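Side-chain contacts in LbaCas13a H328A (C2c2) (Lachnospiraceae bacterium NK4A179, PDB 5WLH), which binds its CRISPR guide RNA, here as the precursor crRNA, and belongs to the Cas13a family of RNA-guided nucleases that cleave RNA: residues E369-Q374 and F425-G430; E413-N418 and S433-K438. All blocks are in the same frame, centred on the assembly; numbering follows the deposited sequence.

Contact 1 (E369-Q374 and F425-G430); sequences ELYRNQ and FKARTG. With nucleotides of chain B.
Tyr-371 of segment 369-374 spans the gap to 425-430 with one hydrogen bond, its OH donating to the backbone O of Lys-426 at 2.7 Å. The hydroxyl stands well above the carbonyl plane, at a C=O...OH angle of 96°, while Lys-426 O lies at the edge of the tyrosine ring, in its plane. Packing around the bond is slight: Lys-426 CB and, more loosely, Ala-427 CB touch the hydroxyl.

RNA is gripped on both far sides. Arg-372, its chain extended with CG anti to the backbone N (chi1 179°), reads the major-groove edge of G19 of chain B: NE bonds O6 at 2.9 Å and NH2 bonds N7 at 3.0 Å, the latter almost straight. The amino N6 of A20 of chain B lies over one guanidinium face, and NH1 forms a salt bridge with Glu-369 OE1 (3.2 Å), so three bonds fix the rotation of the group. Phe-425 lays one ring face on the base of G5 of chain B, CD1 to C6 being 3.3 Å.

Tyr-371 thus ties helix 357-388 to the turn just before helix 429-458, whose N-cap position is held by Arg-428; in the adjoining loop, Ala-427 bonds the backbone of Phe-341 and Thr-429 that of Arg-339.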
# COMPACT_ATOMS: atom_id res chain seq x y z
N GLU A 369 -5.83 3.90 32.69
CA GLU A 369 -5.61 3.10 33.89
C GLU A 369 -6.91 2.49 34.40
O GLU A 369 -6.90 1.37 34.91
CB GLU A 369 -4.92 3.93 34.98
CG GLU A 369 -4.16 3.07 36.01
CD GLU A 369 -3.34 1.93 35.39
OE1 GLU A 369 -3.47 0.76 35.85
OE2 GLU A 369 -2.56 2.19 34.44
N LEU A 370 -8.04 3.19 34.22
CA LEU A 370 -9.34 2.62 34.57
C LEU A 370 -9.65 1.39 33.73
O LEU A 370 -10.10 0.36 34.25
CB LEU A 370 -10.43 3.66 34.38
CG LEU A 370 -10.50 4.76 35.44
CD1 LEU A 370 -11.47 5.83 35.01
CD2 LEU A 370 -10.94 4.14 36.77
N TYR A 371 -9.47 1.50 32.41
CA TYR A 371 -9.65 0.33 31.54
C TYR A 371 -8.79 -0.82 32.00
O TYR A 371 -9.24 -1.97 32.09
CB TYR A 371 -9.28 0.68 30.11
CG TYR A 371 -10.35 1.27 29.24
CD1 TYR A 371 -11.37 0.48 28.73
CD2 TYR A 371 -10.28 2.61 28.87
CE1 TYR A 371 -12.32 1.02 27.88
CE2 TYR A 371 -11.22 3.16 28.03
CZ TYR A 371 -12.23 2.36 27.53
OH TYR A 371 -13.18 2.92 26.71
N ARG A 372 -7.50 -0.54 32.26
CA ARG A 372 -6.56 -1.61 32.60
C ARG A 372 -6.97 -2.29 33.90
O ARG A 372 -6.99 -3.52 33.98
CB ARG A 372 -5.14 -1.07 32.72
CG ARG A 372 -4.11 -2.15 33.11
CD ARG A 372 -2.72 -1.56 33.20
NE ARG A 372 -1.73 -2.53 33.66
CZ ARG A 372 -1.45 -2.76 34.94
NH1 ARG A 372 -2.08 -2.09 35.90
NH2 ARG A 372 -0.53 -3.66 35.26
N ASN A 373 -7.29 -1.50 34.92
CA ASN A 373 -7.75 -2.07 36.18
C ASN A 373 -8.95 -2.98 35.98
O ASN A 373 -9.00 -4.09 36.53
CB ASN A 373 -8.08 -0.96 37.17
CG ASN A 373 -6.85 -0.22 37.62
OD1 ASN A 373 -5.74 -0.74 37.54
ND2 ASN A 373 -7.04 1.01 38.09
N GLN A 374 -9.95 -2.51 35.22
CA GLN A 374 -11.12 -3.34 34.97
C GLN A 374 -10.76 -4.56 34.13
O GLN A 374 -11.24 -5.67 34.40
CB GLN A 374 -12.22 -2.50 34.29
CG GLN A 374 -13.53 -3.24 34.09
CD GLN A 374 -14.11 -3.72 35.40
OE1 GLN A 374 -14.45 -2.92 36.27
NE2 GLN A 374 -14.20 -5.05 35.57
N PHE A 425 -18.98 5.72 23.97
CA PHE A 425 -19.32 4.47 23.29
C PHE A 425 -18.25 3.41 23.49
O PHE A 425 -18.57 2.22 23.62
CB PHE A 425 -19.63 4.72 21.81
CG PHE A 425 -18.42 4.80 20.89
CD1 PHE A 425 -17.85 3.65 20.37
CD2 PHE A 425 -17.92 6.03 20.50
CE1 PHE A 425 -16.77 3.73 19.50
CE2 PHE A 425 -16.83 6.12 19.64
CZ PHE A 425 -16.26 4.95 19.14
N LYS A 426 -16.98 3.81 23.59
CA LYS A 426 -15.90 2.86 23.79
C LYS A 426 -15.83 2.37 25.22
O LYS A 426 -15.08 1.43 25.49
CB LYS A 426 -14.56 3.48 23.43
CG LYS A 426 -14.37 3.68 21.98
CD LYS A 426 -12.91 3.47 21.63
CE LYS A 426 -12.75 3.48 20.13
NZ LYS A 426 -11.58 4.29 19.76
N ALA A 427 -16.53 3.02 26.14
CA ALA A 427 -16.58 2.59 27.53
C ALA A 427 -17.75 1.67 27.82
O ALA A 427 -17.93 1.29 28.99
CB ALA A 427 -16.63 3.81 28.46
N ARG A 428 -18.57 1.35 26.82
CA ARG A 428 -19.71 0.45 27.01
C ARG A 428 -19.24 -1.00 26.98
O ARG A 428 -18.48 -1.40 26.09
CB ARG A 428 -20.77 0.67 25.92
CG ARG A 428 -21.31 2.09 25.83
CD ARG A 428 -22.66 2.15 25.11
NE ARG A 428 -22.67 3.15 24.03
CZ ARG A 428 -22.82 4.46 24.22
NH1 ARG A 428 -23.00 4.95 25.44
NH2 ARG A 428 -22.81 5.29 23.18
N THR A 429 -19.71 -1.79 27.94
CA THR A 429 -19.28 -3.19 28.01
C THR A 429 -19.61 -3.93 26.72
O THR A 429 -18.81 -4.74 26.24
CB THR A 429 -19.93 -3.87 29.21
OG1 THR A 429 -19.56 -3.16 30.39
CG2 THR A 429 -19.43 -5.31 29.33
N GLY A 430 -20.79 -3.66 26.15
CA GLY A 430 -21.20 -4.36 24.94
C GLY A 430 -20.42 -3.93 23.71
O GLY A 430 -20.31 -4.69 22.74
P G B 5 -15.29 0.97 13.73
OP1 G B 5 -13.90 0.73 13.23
OP2 G B 5 -15.79 0.22 14.91
O5' G B 5 -15.46 2.50 14.06
C5' G B 5 -15.08 3.51 13.15
C4' G B 5 -15.45 4.86 13.71
O4' G B 5 -16.89 4.97 13.78
C3' G B 5 -14.99 5.13 15.14
O3' G B 5 -13.64 5.56 15.23
C2' G B 5 -15.97 6.21 15.59
O2' G B 5 -15.60 7.46 15.03
C1' G B 5 -17.26 5.73 14.92
N9 G B 5 -18.03 4.85 15.82
C8 G B 5 -17.93 3.48 15.92
N7 G B 5 -18.75 2.96 16.80
C5 G B 5 -19.43 4.06 17.31
C6 G B 5 -20.44 4.12 18.30
O6 G B 5 -20.93 3.18 18.93
N1 G B 5 -20.86 5.43 18.51
C2 G B 5 -20.36 6.54 17.86
N2 G B 5 -20.88 7.72 18.19
N3 G B 5 -19.41 6.51 16.93
C4 G B 5 -19.00 5.23 16.72
P G B 19 3.74 -6.10 36.99
OP1 G B 19 5.02 -6.11 37.71
OP2 G B 19 2.95 -4.86 36.83
O5' G B 19 4.12 -6.60 35.53
C5' G B 19 4.89 -7.77 35.33
C4' G B 19 4.84 -8.17 33.88
O4' G B 19 3.45 -8.33 33.51
C3' G B 19 5.38 -7.14 32.90
O3' G B 19 6.77 -7.30 32.71
C2' G B 19 4.59 -7.43 31.64
O2' G B 19 5.15 -8.56 31.00
C1' G B 19 3.24 -7.84 32.21
N9 G B 19 2.27 -6.74 32.29
C8 G B 19 1.82 -6.08 33.42
N7 G B 19 0.92 -5.19 33.15
C5 G B 19 0.77 -5.25 31.77
C6 G B 19 -0.07 -4.52 30.88
O6 G B 19 -0.87 -3.62 31.17
N1 G B 19 0.10 -4.92 29.55
C2 G B 19 0.97 -5.91 29.13
N2 G B 19 1.01 -6.18 27.82
N3 G B 19 1.74 -6.59 29.95
C4 G B 19 1.59 -6.21 31.23
P A B 20 7.72 -6.02 32.56
OP1 A B 20 9.04 -6.51 32.12
OP2 A B 20 7.51 -5.19 33.77
O5' A B 20 7.11 -5.22 31.33
C5' A B 20 7.22 -5.72 30.01
C4' A B 20 6.37 -4.93 29.07
O4' A B 20 4.97 -5.10 29.41
C3' A B 20 6.56 -3.43 29.12
O3' A B 20 7.72 -3.00 28.45
C2' A B 20 5.26 -2.93 28.51
O2' A B 20 5.26 -3.12 27.11
C1' A B 20 4.26 -3.91 29.13
N9 A B 20 3.74 -3.38 30.41
C8 A B 20 4.16 -3.66 31.69
N7 A B 20 3.49 -3.01 32.61
C5 A B 20 2.57 -2.27 31.89
C6 A B 20 1.57 -1.36 32.28
N6 A B 20 1.29 -1.04 33.54
N1 A B 20 0.84 -0.79 31.31
C2 A B 20 1.09 -1.10 30.03
N3 A B 20 2.01 -1.92 29.55
C4 A B 20 2.72 -2.48 30.54

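Contact 2 (E413-N418 and S433-K438); sequences EKIYAN and SEKIWK. With nucleotides of chain B.
Ile-415 and Lys-435 are the closest backbone positions, their CA atoms 8.7 Å apart, where the end of helix 398-417 packs against the early turns of helix 429-458. These are two consecutive helices joined by a short loop, and their touching side chains meet through apolar atoms.

Ile-415 carries the contact through one methyl: CD1 sits 3.7 Å from Lys-435 CB and equally far from Ile-436 CD1, and the Ile-415 side chain crosses both obliquely. CG1 lies anti to the carbonyl carbon (chi1 -71°), and the extended chi2 of 162° pushes CD1 forward to the other helix. Lys-435 offers only its aliphatic base; the chain bends at chi2 and leads NZ away to a salt bridge with an RNA phosphate. Ile-436 is also backed by Ile-408 and Val-412 of helix 398-417, and by Phe-310.

The residues just before Ile-415 face the guide. Lys-414 NZ bonds OP1 of C10 of chain B at 2.8 Å and is shared with Asp-439, a pairing that would probably keep the amine charged and steady its position. Glu-413, extended beyond CG, turns its carboxylate to the Watson-Crick edge of G19 of chain B, whose single N1-H is shared between OE1 (3.1 Å, the straighter) and OE2 (3.0 Å).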
# COMPACT_ATOMS: atom_id res chain seq x y z
N GLU A 413 -6.86 -4.68 25.64
CA GLU A 413 -5.71 -3.78 25.68
C GLU A 413 -5.48 -3.11 24.34
O GLU A 413 -5.13 -1.93 24.29
CB GLU A 413 -4.44 -4.52 26.13
CG GLU A 413 -3.23 -3.58 26.20
CD GLU A 413 -2.08 -4.14 27.05
OE1 GLU A 413 -0.96 -3.59 26.97
OE2 GLU A 413 -2.30 -5.12 27.79
N LYS A 414 -5.68 -3.85 23.23
CA LYS A 414 -5.56 -3.24 21.91
C LYS A 414 -6.48 -2.04 21.75
O LYS A 414 -6.12 -1.07 21.07
CB LYS A 414 -5.89 -4.25 20.81
CG LYS A 414 -4.76 -5.21 20.47
CD LYS A 414 -5.08 -5.96 19.17
CE LYS A 414 -6.17 -7.02 19.41
NZ LYS A 414 -6.47 -7.78 18.16
N ILE A 415 -7.65 -2.08 22.37
CA ILE A 415 -8.60 -0.98 22.25
C ILE A 415 -8.17 0.23 23.08
O ILE A 415 -8.17 1.36 22.59
CB ILE A 415 -10.01 -1.45 22.62
CG1 ILE A 415 -10.57 -2.39 21.54
CG2 ILE A 415 -10.94 -0.25 22.83
CD1 ILE A 415 -11.73 -3.24 22.02
N TYR A 416 -7.81 0.02 24.36
CA TYR A 416 -7.56 1.21 25.19
C TYR A 416 -6.12 1.68 25.13
O TYR A 416 -5.88 2.88 25.32
CB TYR A 416 -7.98 0.98 26.65
CG TYR A 416 -7.10 0.08 27.47
CD1 TYR A 416 -5.87 0.51 27.94
CD2 TYR A 416 -7.51 -1.21 27.80
CE1 TYR A 416 -5.05 -0.32 28.67
CE2 TYR A 416 -6.71 -2.04 28.55
CZ TYR A 416 -5.48 -1.59 28.98
OH TYR A 416 -4.66 -2.41 29.71
N ALA A 417 -5.14 0.80 24.88
CA ALA A 417 -3.79 1.31 24.64
C ALA A 417 -3.77 2.21 23.42
O ALA A 417 -3.00 3.18 23.38
CB ALA A 417 -2.80 0.15 24.46
N ASN A 418 -4.61 1.91 22.44
CA ASN A 418 -4.78 2.70 21.23
C ASN A 418 -5.33 4.10 21.50
O ASN A 418 -5.11 5.00 20.68
CB ASN A 418 -5.73 1.97 20.28
CG ASN A 418 -5.44 2.22 18.82
OD1 ASN A 418 -5.74 1.38 17.96
ND2 ASN A 418 -4.86 3.38 18.51
N SER A 433 -17.29 -6.20 24.39
CA SER A 433 -17.51 -7.63 24.21
C SER A 433 -17.63 -7.96 22.73
O SER A 433 -17.09 -8.98 22.28
CB SER A 433 -18.75 -8.10 24.99
OG SER A 433 -19.94 -7.53 24.51
N GLU A 434 -18.30 -7.11 21.95
CA GLU A 434 -18.48 -7.43 20.54
C GLU A 434 -17.23 -7.12 19.73
O GLU A 434 -16.93 -7.84 18.78
CB GLU A 434 -19.71 -6.71 20.01
CG GLU A 434 -20.98 -7.15 20.77
CD GLU A 434 -20.92 -8.61 21.19
OE1 GLU A 434 -21.01 -8.89 22.40
OE2 GLU A 434 -20.76 -9.49 20.30
N LYS A 435 -16.45 -6.09 20.11
CA LYS A 435 -15.15 -5.93 19.47
C LYS A 435 -14.28 -7.15 19.71
O LYS A 435 -13.61 -7.63 18.79
CB LYS A 435 -14.44 -4.69 19.99
CG LYS A 435 -14.89 -3.40 19.34
CD LYS A 435 -14.57 -3.41 17.86
CE LYS A 435 -15.03 -2.11 17.23
NZ LYS A 435 -14.99 -2.15 15.74
N ILE A 436 -14.26 -7.65 20.95
CA ILE A 436 -13.43 -8.81 21.28
C ILE A 436 -13.94 -10.07 20.57
O ILE A 436 -13.15 -10.89 20.09
CB ILE A 436 -13.34 -9.00 22.81
CG1 ILE A 436 -12.13 -8.26 23.37
CG2 ILE A 436 -13.24 -10.47 23.19
CD1 ILE A 436 -12.13 -6.77 23.05
N TRP A 437 -15.26 -10.25 20.53
CA TRP A 437 -15.84 -11.37 19.78
C TRP A 437 -15.35 -11.37 18.34
O TRP A 437 -14.87 -12.39 17.83
CB TRP A 437 -17.37 -11.28 19.84
CG TRP A 437 -18.17 -12.24 18.98
CD1 TRP A 437 -19.03 -11.91 17.98
CD2 TRP A 437 -18.21 -13.68 19.08
NE1 TRP A 437 -19.60 -13.04 17.44
CE2 TRP A 437 -19.12 -14.14 18.10
CE3 TRP A 437 -17.58 -14.62 19.90
CZ2 TRP A 437 -19.40 -15.51 17.91
CZ3 TRP A 437 -17.86 -15.98 19.70
CH2 TRP A 437 -18.76 -16.40 18.72
N LYS A 438 -15.47 -10.23 17.66
CA LYS A 438 -15.00 -10.18 16.29
C LYS A 438 -13.48 -10.32 16.21
O LYS A 438 -12.96 -10.79 15.19
CB LYS A 438 -15.44 -8.89 15.62
CG LYS A 438 -16.96 -8.79 15.43
CD LYS A 438 -17.32 -7.50 14.74
CE LYS A 438 -18.84 -7.35 14.58
NZ LYS A 438 -19.42 -6.76 15.82
P G B 19 3.74 -6.10 36.99
OP1 G B 19 5.02 -6.11 37.71
OP2 G B 19 2.95 -4.86 36.83
O5' G B 19 4.12 -6.60 35.53
C5' G B 19 4.89 -7.77 35.33
C4' G B 19 4.84 -8.17 33.88
O4' G B 19 3.45 -8.33 33.51
C3' G B 19 5.38 -7.14 32.90
O3' G B 19 6.77 -7.30 32.71
C2' G B 19 4.59 -7.43 31.64
O2' G B 19 5.15 -8.56 31.00
C1' G B 19 3.24 -7.84 32.21
N9 G B 19 2.27 -6.74 32.29
C8 G B 19 1.82 -6.08 33.42
N7 G B 19 0.92 -5.19 33.15
C5 G B 19 0.77 -5.25 31.77
C6 G B 19 -0.07 -4.52 30.88
O6 G B 19 -0.87 -3.62 31.17
N1 G B 19 0.10 -4.92 29.55
C2 G B 19 0.97 -5.91 29.13
N2 G B 19 1.01 -6.18 27.82
N3 G B 19 1.74 -6.59 29.95
C4 G B 19 1.59 -6.21 31.23
P C B 10 -3.49 -8.70 16.34
OP1 C B 10 -4.67 -9.47 16.85
OP2 C B 10 -2.69 -7.75 17.19
O5' C B 10 -2.37 -9.72 15.86
C5' C B 10 -2.64 -10.72 14.89
C4' C B 10 -1.35 -11.21 14.27
O4' C B 10 -0.67 -10.08 13.66
C3' C B 10 -0.32 -11.79 15.22
O3' C B 10 -0.58 -13.15 15.51
C2' C B 10 0.99 -11.57 14.47
O2' C B 10 1.11 -12.50 13.40
C1' C B 10 0.72 -10.21 13.84
N1 C B 10 1.20 -9.09 14.69
C2 C B 10 2.56 -8.80 14.64
O2 C B 10 3.31 -9.50 13.92
N3 C B 10 3.03 -7.77 15.38
C4 C B 10 2.18 -7.07 16.14
N4 C B 10 2.68 -6.05 16.85
C5 C B 10 0.78 -7.34 16.20
C6 C B 10 0.33 -8.36 15.47
P A B 8 -2.67 3.33 14.94
OP1 A B 8 -2.96 4.57 15.76
OP2 A B 8 -1.30 2.79 14.83
O5' A B 8 -3.67 2.25 15.52
C5' A B 8 -3.31 0.89 15.64
C4' A B 8 -3.85 0.12 14.47
O4' A B 8 -3.13 0.50 13.27
C3' A B 8 -3.68 -1.39 14.56
O3' A B 8 -4.76 -1.96 15.27
C2' A B 8 -3.61 -1.83 13.11
O2' A B 8 -4.91 -1.88 12.55
C1' A B 8 -2.86 -0.66 12.48
N9 A B 8 -1.40 -0.88 12.49
C8 A B 8 -0.43 -0.21 13.20
N7 A B 8 0.79 -0.63 12.96
C5 A B 8 0.61 -1.65 12.01
C6 A B 8 1.51 -2.52 11.37
N6 A B 8 2.82 -2.45 11.55
N1 A B 8 1.01 -3.42 10.49
C2 A B 8 -0.32 -3.47 10.31
N3 A B 8 -1.25 -2.70 10.87
C4 A B 8 -0.72 -1.82 11.72

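Overall arrangement
Contacts 1 and 2 have centres 10 Å apart and share helix 429-458, contact 1 using the turn that leads into it and contact 2 its early turns. Along the chain their segments alternate. They also touch directly through Tyr-416, whose OH lies 3.3 Å from Arg-372 CB and whose CD2 lies 3.5 Å from Tyr-371 CB, joining helices 357-388 and 398-417 beside G19 of chain B. That one guanine is read from two edges, by segment 369-374 at O6 and N7 and by 413-418 at N1, while G5 and C10 of chain B meet 425-430 and 413-418 respectively. The segments of both contacts thus also carry residues that bind the guide RNA.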